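Local coordinates for vacuolar-sorting protein BRO1 (Saccharomyces cerevisiae, PDB 1ZB1) that helps sort cargo proteins of the multivesicular body into intralumenal vesicles and recruits the deubiquitinase DOA4 to endosomes, this chain being its Bro1 domain, at residues D45-L55 with A361-R369; D101-K109 with D235-W244. One frame throughout, in Å; residues are numbered along the deposited sequence.

Contact 1: D45-L55 with A361-R369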
loop_
_atom_site.group_PDB
_atom_site.type_symbol
_atom_site.label_atom_id
_atom_site.label_comp_id
_atom_site.label_asym_id
_atom_site.label_seq_id
_atom_site.Cartn_x
_atom_site.Cartn_y
_atom_site.Cartn_z
ATOM N N ASP A 45 -21.177 0.832 -32.220
ATOM C CA ASP A 45 -20.622 -0.521 -32.322
ATOM C C ASP A 45 -21.326 -1.298 -31.216
ATOM O O ASP A 45 -20.889 -1.280 -30.064
ATOM C CB ASP A 45 -19.115 -0.515 -32.058
ATOM C CG ASP A 45 -18.471 -1.877 -32.276
ATOM O OD1 ASP A 45 -19.160 -2.911 -32.132
ATOM O OD2 ASP A 45 -17.259 -1.909 -32.577
ATOM N N GLU A 46 -22.422 -1.963 -31.570
ATOM C CA GLU A 46 -23.214 -2.722 -30.608
ATOM C C GLU A 46 -22.426 -3.786 -29.853
ATOM O O GLU A 46 -22.532 -3.893 -28.632
ATOM C CB GLU A 46 -24.408 -3.371 -31.316
ATOM C CG GLU A 46 -25.170 -4.398 -30.481
ATOM C CD GLU A 46 -25.844 -3.800 -29.254
ATOM O OE1 GLU A 46 -25.128 -3.297 -28.354
ATOM O OE2 GLU A 46 -27.096 -3.840 -29.190
ATOM N N LYS A 47 -21.636 -4.570 -30.576
ATOM C CA LYS A 47 -20.855 -5.631 -29.954
ATOM C C LYS A 47 -19.825 -5.104 -28.948
ATOM O O LYS A 47 -19.785 -5.548 -27.800
ATOM C CB LYS A 47 -20.150 -6.458 -31.028
ATOM C CG LYS A 47 -19.463 -7.702 -30.494
ATOM C CD LYS A 47 -18.898 -8.535 -31.633
ATOM C CE LYS A 47 -18.215 -9.798 -31.120
ATOM N NZ LYS A 47 -16.983 -9.498 -30.335
ATOM N N ALA A 48 -18.993 -4.164 -29.381
ATOM C CA ALA A 48 -17.980 -3.599 -28.502
ATOM C C ALA A 48 -18.616 -2.922 -27.289
ATOM O O ALA A 48 -18.169 -3.126 -26.161
ATOM C CB ALA A 48 -17.116 -2.603 -29.268
ATOM N N THR A 49 -19.662 -2.130 -27.518
ATOM C CA THR A 49 -20.327 -1.427 -26.422
ATOM C C THR A 49 -20.960 -2.394 -25.428
ATOM O O THR A 49 -21.019 -2.109 -24.231
ATOM C CB THR A 49 -21.396 -0.452 -26.946
ATOM O OG1 THR A 49 -20.808 0.408 -27.934
ATOM C CG2 THR A 49 -21.948 0.408 -25.800
ATOM N N SER A 50 -21.426 -3.540 -25.919
ATOM C CA SER A 50 -22.022 -4.548 -25.051
ATOM C C SER A 50 -20.923 -5.178 -24.185
ATOM O O SER A 50 -21.111 -5.414 -22.987
ATOM C CB SER A 50 -22.712 -5.629 -25.892
ATOM O OG SER A 50 -23.273 -6.634 -25.065
ATOM N N GLU A 51 -19.770 -5.439 -24.792
ATOM C CA GLU A 51 -18.644 -6.032 -24.074
ATOM C C GLU A 51 -18.086 -5.058 -23.030
ATOM O O GLU A 51 -17.714 -5.463 -21.928
ATOM C CB GLU A 51 -17.551 -6.451 -25.065
ATOM C CG GLU A 51 -17.737 -7.876 -25.602
ATOM C CD GLU A 51 -17.042 -8.121 -26.930
ATOM O OE1 GLU A 51 -15.933 -7.583 -27.142
ATOM O OE2 GLU A 51 -17.602 -8.866 -27.764
ATOM N N LEU A 52 -18.040 -3.779 -23.387
ATOM C CA LEU A 52 -17.556 -2.741 -22.484
ATOM C C LEU A 52 -18.461 -2.627 -21.261
ATOM O O LEU A 52 -17.980 -2.524 -20.137
ATOM C CB LEU A 52 -17.519 -1.390 -23.194
ATOM C CG LEU A 52 -17.349 -0.161 -22.287
ATOM C CD1 LEU A 52 -15.912 -0.103 -21.741
ATOM C CD2 LEU A 52 -17.661 1.100 -23.081
ATOM N N ASP A 53 -19.774 -2.620 -21.485
ATOM C CA ASP A 53 -20.726 -2.512 -20.383
ATOM C C ASP A 53 -20.523 -3.686 -19.425
ATOM O O ASP A 53 -20.605 -3.538 -18.202
ATOM C CB ASP A 53 -22.160 -2.520 -20.922
ATOM C CG ASP A 53 -23.189 -2.220 -19.849
ATOM O OD1 ASP A 53 -23.187 -1.085 -19.324
ATOM O OD2 ASP A 53 -23.997 -3.118 -19.527
ATOM N N HIS A 54 -20.255 -4.853 -19.994
ATOM C CA HIS A 54 -20.032 -6.056 -19.197
ATOM C C HIS A 54 -18.701 -5.962 -18.430
ATOM O O HIS A 54 -18.611 -6.346 -17.261
ATOM C CB HIS A 54 -20.008 -7.281 -20.113
ATOM C CG HIS A 54 -20.219 -8.575 -19.391
ATOM N ND1 HIS A 54 -19.707 -9.772 -19.844
ATOM C CD2 HIS A 54 -20.906 -8.863 -18.261
ATOM C CE1 HIS A 54 -20.069 -10.742 -19.022
ATOM N NE2 HIS A 54 -20.796 -10.217 -18.053
ATOM N N LEU A 55 -17.672 -5.445 -19.098
ATOM C CA LEU A 55 -16.354 -5.304 -18.487
ATOM C C LEU A 55 -16.423 -4.456 -17.216
ATOM O O LEU A 55 -15.855 -4.833 -16.192
ATOM C CB LEU A 55 -15.375 -4.673 -19.483
ATOM C CG LEU A 55 -13.987 -4.307 -18.955
ATOM C CD1 LEU A 55 -13.258 -5.567 -18.484
ATOM C CD2 LEU A 55 -13.186 -3.595 -20.057
ATOM N N ALA A 361 -6.788 -0.931 -27.156
ATOM C CA ALA A 361 -6.838 0.052 -28.233
ATOM C C ALA A 361 -7.386 -0.566 -29.518
ATOM O O ALA A 361 -8.128 0.077 -30.263
ATOM C CB ALA A 361 -5.450 0.622 -28.487
ATOM N N ASN A 362 -7.020 -1.816 -29.780
ATOM C CA ASN A 362 -7.482 -2.488 -30.986
ATOM C C ASN A 362 -8.957 -2.852 -30.922
ATOM O O ASN A 362 -9.703 -2.635 -31.876
ATOM C CB ASN A 362 -6.658 -3.752 -31.246
ATOM C CG ASN A 362 -5.211 -3.444 -31.570
ATOM O OD1 ASN A 362 -4.917 -2.514 -32.327
ATOM N ND2 ASN A 362 -4.299 -4.229 -31.011
ATOM N N LYS A 363 -9.370 -3.401 -29.787
ATOM C CA LYS A 363 -10.751 -3.812 -29.593
ATOM C C LYS A 363 -11.757 -2.663 -29.664
ATOM O O LYS A 363 -12.842 -2.816 -30.225
ATOM C CB LYS A 363 -10.881 -4.534 -28.247
ATOM C CG LYS A 363 -12.267 -5.058 -27.939
ATOM C CD LYS A 363 -12.263 -5.901 -26.668
ATOM C CE LYS A 363 -13.668 -6.380 -26.331
ATOM N NZ LYS A 363 -13.720 -7.358 -25.199
ATOM N N TYR A 364 -11.396 -1.505 -29.121
ATOM C CA TYR A 364 -12.326 -0.377 -29.095
ATOM C C TYR A 364 -12.133 0.764 -30.092
ATOM O O TYR A 364 -12.794 1.797 -29.987
ATOM C CB TYR A 364 -12.379 0.189 -27.673
ATOM C CG TYR A 364 -12.904 -0.815 -26.682
ATOM C CD1 TYR A 364 -12.042 -1.542 -25.860
ATOM C CD2 TYR A 364 -14.266 -1.087 -26.611
ATOM C CE1 TYR A 364 -12.532 -2.520 -24.995
ATOM C CE2 TYR A 364 -14.763 -2.059 -25.754
ATOM C CZ TYR A 364 -13.897 -2.771 -24.952
ATOM O OH TYR A 364 -14.407 -3.733 -24.111
ATOM N N ASP A 365 -11.256 0.577 -31.071
ATOM C CA ASP A 365 -11.006 1.620 -32.061
ATOM C C ASP A 365 -12.270 2.128 -32.778
ATOM O O ASP A 365 -12.446 3.333 -32.951
ATOM C CB ASP A 365 -9.980 1.126 -33.086
ATOM C CG ASP A 365 -9.542 2.217 -34.037
ATOM O OD1 ASP A 365 -10.113 2.316 -35.142
ATOM O OD2 ASP A 365 -8.637 2.990 -33.666
ATOM N N SER A 366 -13.144 1.216 -33.194
ATOM C CA SER A 366 -14.377 1.607 -33.881
ATOM C C SER A 366 -15.300 2.398 -32.956
ATOM O O SER A 366 -15.943 3.365 -33.375
ATOM C CB SER A 366 -15.112 0.368 -34.406
ATOM O OG SER A 366 -14.314 -0.352 -35.335
ATOM N N LEU A 367 -15.375 1.978 -31.699
ATOM C CA LEU A 367 -16.211 2.664 -30.727
ATOM C C LEU A 367 -15.702 4.096 -30.570
ATOM O O LEU A 367 -16.486 5.046 -30.645
ATOM C CB LEU A 367 -16.187 1.918 -29.382
ATOM C CG LEU A 367 -17.045 2.486 -28.245
ATOM C CD1 LEU A 367 -17.326 1.405 -27.220
ATOM C CD2 LEU A 367 -16.340 3.671 -27.602
ATOM N N TYR A 368 -14.391 4.245 -30.376
ATOM C CA TYR A 368 -13.775 5.567 -30.217
ATOM C C TYR A 368 -14.044 6.472 -31.425
ATOM O O TYR A 368 -14.494 7.611 -31.274
ATOM C CB TYR A 368 -12.253 5.441 -30.038
ATOM C CG TYR A 368 -11.784 4.764 -28.756
ATOM C CD1 TYR A 368 -10.641 3.963 -28.760
ATOM C CD2 TYR A 368 -12.450 4.953 -27.544
ATOM C CE1 TYR A 368 -10.163 3.365 -27.591
ATOM C CE2 TYR A 368 -11.981 4.357 -26.361
ATOM C CZ TYR A 368 -10.833 3.565 -26.399
ATOM O OH TYR A 368 -10.347 2.971 -25.253
ATOM N N ARG A 369 -13.751 5.966 -32.621
ATOM C CA ARG A 369 -13.950 6.745 -33.844
ATOM C C ARG A 369 -15.366 7.300 -33.955
ATOM O O ARG A 369 -15.565 8.420 -34.422
ATOM C CB ARG A 369 -13.620 5.893 -35.076
ATOM C CG ARG A 369 -12.128 5.644 -35.256
ATOM C CD ARG A 369 -11.852 4.661 -36.386
ATOM N NE ARG A 369 -10.420 4.500 -36.628
ATOM C CZ ARG A 369 -9.647 5.421 -37.196
ATOM N NH1 ARG A 369 -10.163 6.581 -37.591
ATOM N NH2 ARG A 369 -8.351 5.186 -37.363
HETATM O O HOH W 1 -14.907 -0.878 -31.176
#
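Asp45 and the kinked helix 361-369 share a single water that bridges the break, between Leu367 N and Lys363 O. Leu367 N, which lacks its bond to the preceding turn, donates to this water at 2.9 Å (water O), and the water donates in turn to Lys363 O and to Asp45 OD2. Asp45 has CG anti to the backbone N (chi1 -175°), which carries the carboxylate out toward the other helix. Its OD1 N-caps helix 46-55 by accepting from Ala48 N at 3.0 Å, in a nearly straight bond from above the carboxylate plane. The axes are 9.0 Å apart at closest approach, with directions 116° apart. Tyr364 is the knob, set among Ala48, Glu51, Leu52 and Leu55: its edge carbon CE2 lies 3.6 Å from Ala48 O, near the ring plane, and 3.8 Å from Leu52 CB. Beyond it, Leu367 CD1 reaches Thr49 OG1 and Leu52 CD2, its side chain at about a right angle to both. At the exposed side Lys47 NZ binds Glu51 OE2; the bridge from Glu51 OE1 to Lys363 NZ is less certain, because OE1 sits too close to the lysine chain. The water probably makes up for the missing Lys363-Leu367 bond, and Asp45, fixed by its capping bond, helps to hold it there.

Contact 2: D101-K109 with D235-W244; sequences DAEYSSAQK and DVAIYGEPKW
Val236 meets Ser106 first: its carbonyl O lies 3.3 Å from Ser106 CB, while its CG1 touches the serine OG. The chain then brings in Tyr239, which sets out away from 101-109, yet its ring swings back to Tyr104 with CG anti to the backbone N (chi1 171°). The edge of Tyr104 faces the Tyr239 ring in a T-shaped pair, centroids 5.1 Å apart and planes at 76°. The two hydroxyl oxygens, Tyr104 OH and Tyr239 OH, are 2.7 Å apart and share a hydrogen bond whose direction is not settled; Asp173 OD2 is a further partner of Tyr239 OH. Gly240 lies over one face of the Tyr104 ring, its CA 4.0 Å from the centroid and almost on the normal, a CH-pi contact; its carbonyl O is buried without a partner. Glu241, bent at chi2 (-73°), folds its carboxylate back beside the base of Tyr104, with OE1 3.5 Å from Tyr104 CB and 3.1 Å from Ser105 OG. Pro242 lays CG 3.6 Å from Ser106 OG. Last, Trp244 CH2 comes within 3.9 Å of Tyr104 CE2, the side chains crossing at about a right angle, and Phe11 stacks on the indole. Tyr104, Tyr239 and Trp244 form an aromatic cluster that joins the loop between the two strands of the small antiparallel sheet to the lead-in and first turn of helix 242-269 in the Bro1 domain.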
loop_
_atom_site.group_PDB
_atom_site.type_symbol
_atom_site.label_atom_id
_atom_site.label_comp_id
_atom_site.label_asym_id
_atom_site.label_seq_id
_atom_site.Cartn_x
_atom_site.Cartn_y
_atom_site.Cartn_z
ATOM N N ASP A 101 -17.853 6.644 -1.167
ATOM C CA ASP A 101 -16.609 6.707 -0.411
ATOM C C ASP A 101 -16.391 5.332 0.242
ATOM O O ASP A 101 -17.358 4.670 0.630
ATOM C CB ASP A 101 -16.693 7.761 0.697
ATOM C CG ASP A 101 -16.538 9.180 0.183
ATOM O OD1 ASP A 101 -16.214 9.365 -1.008
ATOM O OD2 ASP A 101 -16.728 10.110 0.990
ATOM N N ALA A 102 -15.133 4.915 0.368
ATOM C CA ALA A 102 -14.820 3.632 1.002
ATOM C C ALA A 102 -15.393 3.623 2.419
ATOM O O ALA A 102 -15.334 4.631 3.128
ATOM C CB ALA A 102 -13.301 3.412 1.044
ATOM N N GLU A 103 -15.947 2.488 2.833
ATOM C CA GLU A 103 -16.552 2.381 4.157
ATOM C C GLU A 103 -15.660 1.717 5.202
ATOM O O GLU A 103 -15.551 0.494 5.244
ATOM C CB GLU A 103 -17.879 1.624 4.058
ATOM C CG GLU A 103 -18.950 2.387 3.305
ATOM C CD GLU A 103 -20.253 1.620 3.163
ATOM O OE1 GLU A 103 -21.264 2.251 2.795
ATOM O OE2 GLU A 103 -20.268 0.394 3.411
ATOM N N TYR A 104 -15.020 2.522 6.045
ATOM C CA TYR A 104 -14.160 1.974 7.089
ATOM C C TYR A 104 -14.941 1.851 8.392
ATOM O O TYR A 104 -15.405 0.771 8.759
ATOM C CB TYR A 104 -12.939 2.868 7.329
ATOM C CG TYR A 104 -12.030 3.049 6.135
ATOM C CD1 TYR A 104 -12.122 4.184 5.341
ATOM C CD2 TYR A 104 -11.067 2.090 5.808
ATOM C CE1 TYR A 104 -11.282 4.373 4.255
ATOM C CE2 TYR A 104 -10.216 2.266 4.715
ATOM C CZ TYR A 104 -10.333 3.414 3.946
ATOM O OH TYR A 104 -9.503 3.622 2.869
ATOM N N SER A 105 -15.072 2.974 9.086
ATOM C CA SER A 105 -15.790 3.042 10.353
ATOM C C SER A 105 -16.099 4.506 10.626
ATOM O O SER A 105 -17.261 4.901 10.754
ATOM C CB SER A 105 -14.931 2.483 11.494
ATOM O OG SER A 105 -14.702 1.092 11.344
ATOM N N SER A 106 -15.040 5.305 10.700
ATOM C CA SER A 106 -15.159 6.732 10.961
ATOM C C SER A 106 -15.786 7.470 9.780
ATOM O O SER A 106 -16.430 8.504 9.959
ATOM C CB SER A 106 -13.779 7.323 11.274
ATOM O OG SER A 106 -13.201 6.700 12.410
ATOM N N ALA A 107 -15.597 6.935 8.577
ATOM C CA ALA A 107 -16.151 7.546 7.370
ATOM C C ALA A 107 -17.677 7.404 7.333
ATOM O O ALA A 107 -18.271 6.765 8.204
ATOM C CB ALA A 107 -15.532 6.904 6.129
ATOM N N GLN A 108 -18.304 8.001 6.322
ATOM C CA GLN A 108 -19.759 7.942 6.167
ATOM C C GLN A 108 -20.271 6.510 6.024
ATOM O O GLN A 108 -19.523 5.547 6.213
ATOM C CB GLN A 108 -20.196 8.762 4.949
ATOM C CG GLN A 108 -20.218 10.267 5.178
ATOM C CD GLN A 108 -21.415 10.716 6.001
ATOM O OE1 GLN A 108 -21.632 10.241 7.117
ATOM N NE2 GLN A 108 -22.199 11.639 5.451
ATOM N N LYS A 109 -21.550 6.377 5.687
ATOM C CA LYS A 109 -22.165 5.067 5.523
ATOM C C LYS A 109 -22.911 4.981 4.195
ATOM O O LYS A 109 -23.702 4.061 3.978
ATOM C CB LYS A 109 -23.136 4.793 6.675
ATOM C CG LYS A 109 -22.534 4.956 8.065
ATOM C CD LYS A 109 -21.397 3.973 8.311
ATOM C CE LYS A 109 -20.784 4.178 9.689
ATOM N NZ LYS A 109 -19.619 3.281 9.924
ATOM N N ASP A 235 -8.949 10.121 17.222
ATOM C CA ASP A 235 -8.973 8.748 16.730
ATOM C C ASP A 235 -10.108 8.515 15.741
ATOM O O ASP A 235 -9.971 7.738 14.796
ATOM C CB ASP A 235 -9.101 7.775 17.904
ATOM C CG ASP A 235 -7.891 7.805 18.818
ATOM O OD1 ASP A 235 -6.802 7.382 18.375
ATOM O OD2 ASP A 235 -8.025 8.259 19.974
ATOM N N VAL A 236 -11.227 9.198 15.957
ATOM C CA VAL A 236 -12.384 9.055 15.086
ATOM C C VAL A 236 -12.314 10.009 13.891
ATOM O O VAL A 236 -13.215 10.036 13.054
ATOM C CB VAL A 236 -13.697 9.312 15.868
ATOM C CG1 VAL A 236 -14.903 8.933 15.016
ATOM C CG2 VAL A 236 -13.690 8.512 17.163
ATOM N N ALA A 237 -11.236 10.785 13.809
ATOM C CA ALA A 237 -11.068 11.733 12.709
ATOM C C ALA A 237 -10.020 11.284 11.691
ATOM O O ALA A 237 -9.983 11.790 10.566
ATOM C CB ALA A 237 -10.712 13.112 13.256
ATOM N N ILE A 238 -9.163 10.345 12.085
ATOM C CA ILE A 238 -8.135 9.843 11.181
ATOM C C ILE A 238 -8.833 9.189 9.990
ATOM O O ILE A 238 -9.908 8.608 10.136
ATOM C CB ILE A 238 -7.214 8.821 11.891
ATOM C CG1 ILE A 238 -6.469 9.516 13.037
ATOM C CG2 ILE A 238 -6.223 8.218 10.896
ATOM C CD1 ILE A 238 -5.458 8.645 13.748
ATOM N N TYR A 239 -8.216 9.283 8.818
ATOM C CA TYR A 239 -8.791 8.743 7.588
ATOM C C TYR A 239 -9.253 7.276 7.530
ATOM O O TYR A 239 -10.435 7.008 7.292
ATOM C CB TYR A 239 -7.839 9.011 6.416
ATOM C CG TYR A 239 -8.254 8.305 5.147
ATOM C CD1 TYR A 239 -9.499 8.549 4.564
ATOM C CD2 TYR A 239 -7.432 7.344 4.566
ATOM C CE1 TYR A 239 -9.917 7.839 3.436
ATOM C CE2 TYR A 239 -7.838 6.632 3.444
ATOM C CZ TYR A 239 -9.081 6.883 2.888
ATOM O OH TYR A 239 -9.490 6.153 1.807
ATOM N N GLY A 240 -8.343 6.331 7.732
ATOM C CA GLY A 240 -8.724 4.926 7.638
ATOM C C GLY A 240 -9.426 4.289 8.823
ATOM O O GLY A 240 -10.497 4.726 9.248
ATOM N N GLU A 241 -8.826 3.222 9.339
ATOM C CA GLU A 241 -9.363 2.506 10.487
ATOM C C GLU A 241 -8.675 3.017 11.743
ATOM O O GLU A 241 -7.449 3.164 11.774
ATOM C CB GLU A 241 -9.104 1.003 10.345
ATOM C CG GLU A 241 -9.775 0.374 9.143
ATOM C CD GLU A 241 -11.275 0.236 9.319
ATOM O OE1 GLU A 241 -11.865 1.044 10.064
ATOM O OE2 GLU A 241 -11.867 -0.673 8.700
ATOM N N PRO A 242 -9.452 3.304 12.796
ATOM C CA PRO A 242 -8.884 3.798 14.052
ATOM C C PRO A 242 -7.800 2.864 14.600
ATOM O O PRO A 242 -6.794 3.318 15.146
ATOM C CB PRO A 242 -10.103 3.870 14.967
ATOM C CG PRO A 242 -11.197 4.209 14.018
ATOM C CD PRO A 242 -10.922 3.279 12.861
ATOM N N LYS A 243 -8.012 1.563 14.435
ATOM C CA LYS A 243 -7.071 0.549 14.916
ATOM C C LYS A 243 -5.651 0.665 14.352
ATOM O O LYS A 243 -4.692 0.240 14.997
ATOM C CB LYS A 243 -7.601 -0.849 14.595
ATOM C CG LYS A 243 -8.820 -1.264 15.392
ATOM C CD LYS A 243 -9.400 -2.568 14.856
ATOM C CE LYS A 243 -8.351 -3.668 14.796
ATOM N NZ LYS A 243 -8.898 -4.933 14.233
ATOM N N TRP A 244 -5.517 1.233 13.157
ATOM C CA TRP A 244 -4.207 1.360 12.518
ATOM C C TRP A 244 -3.200 2.229 13.261
ATOM O O TRP A 244 -1.999 1.943 13.257
ATOM C CB TRP A 244 -4.351 1.909 11.092
ATOM C CG TRP A 244 -5.135 1.039 10.161
ATOM C CD1 TRP A 244 -5.507 -0.262 10.361
ATOM C CD2 TRP A 244 -5.610 1.397 8.859
ATOM N NE1 TRP A 244 -6.182 -0.735 9.261
ATOM C CE2 TRP A 244 -6.259 0.262 8.323
ATOM C CE3 TRP A 244 -5.549 2.567 8.091
ATOM C CZ2 TRP A 244 -6.843 0.260 7.053
ATOM C CZ3 TRP A 244 -6.131 2.569 6.826
ATOM C CH2 TRP A 244 -6.770 1.420 6.320
#

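Both contacts are partly buried. Each has a buried part, Tyr364 and Leu367 in contact 1, Tyr104 and Trp244 in contact 2, and an exposed side, with Lys363 and Ser366 in the first and Ser105 and Val236 in the second. Contact 1 lies farther out, its centre about 32 Å from the centre of the chain against about 17 Å. They share no helix or strand. Contact 1 joins an early helix to the last one, 349-371, whereas contact 2, lying between its segments in sequence, connects a strand-to-strand loop with the approach to helix 242-269. Helix against helix gives a knob into a hole with charged groups alongside, while a loop and a mostly irregular lead-in meet through aromatic rings and a glycine backbone. Tyrosine is central to each.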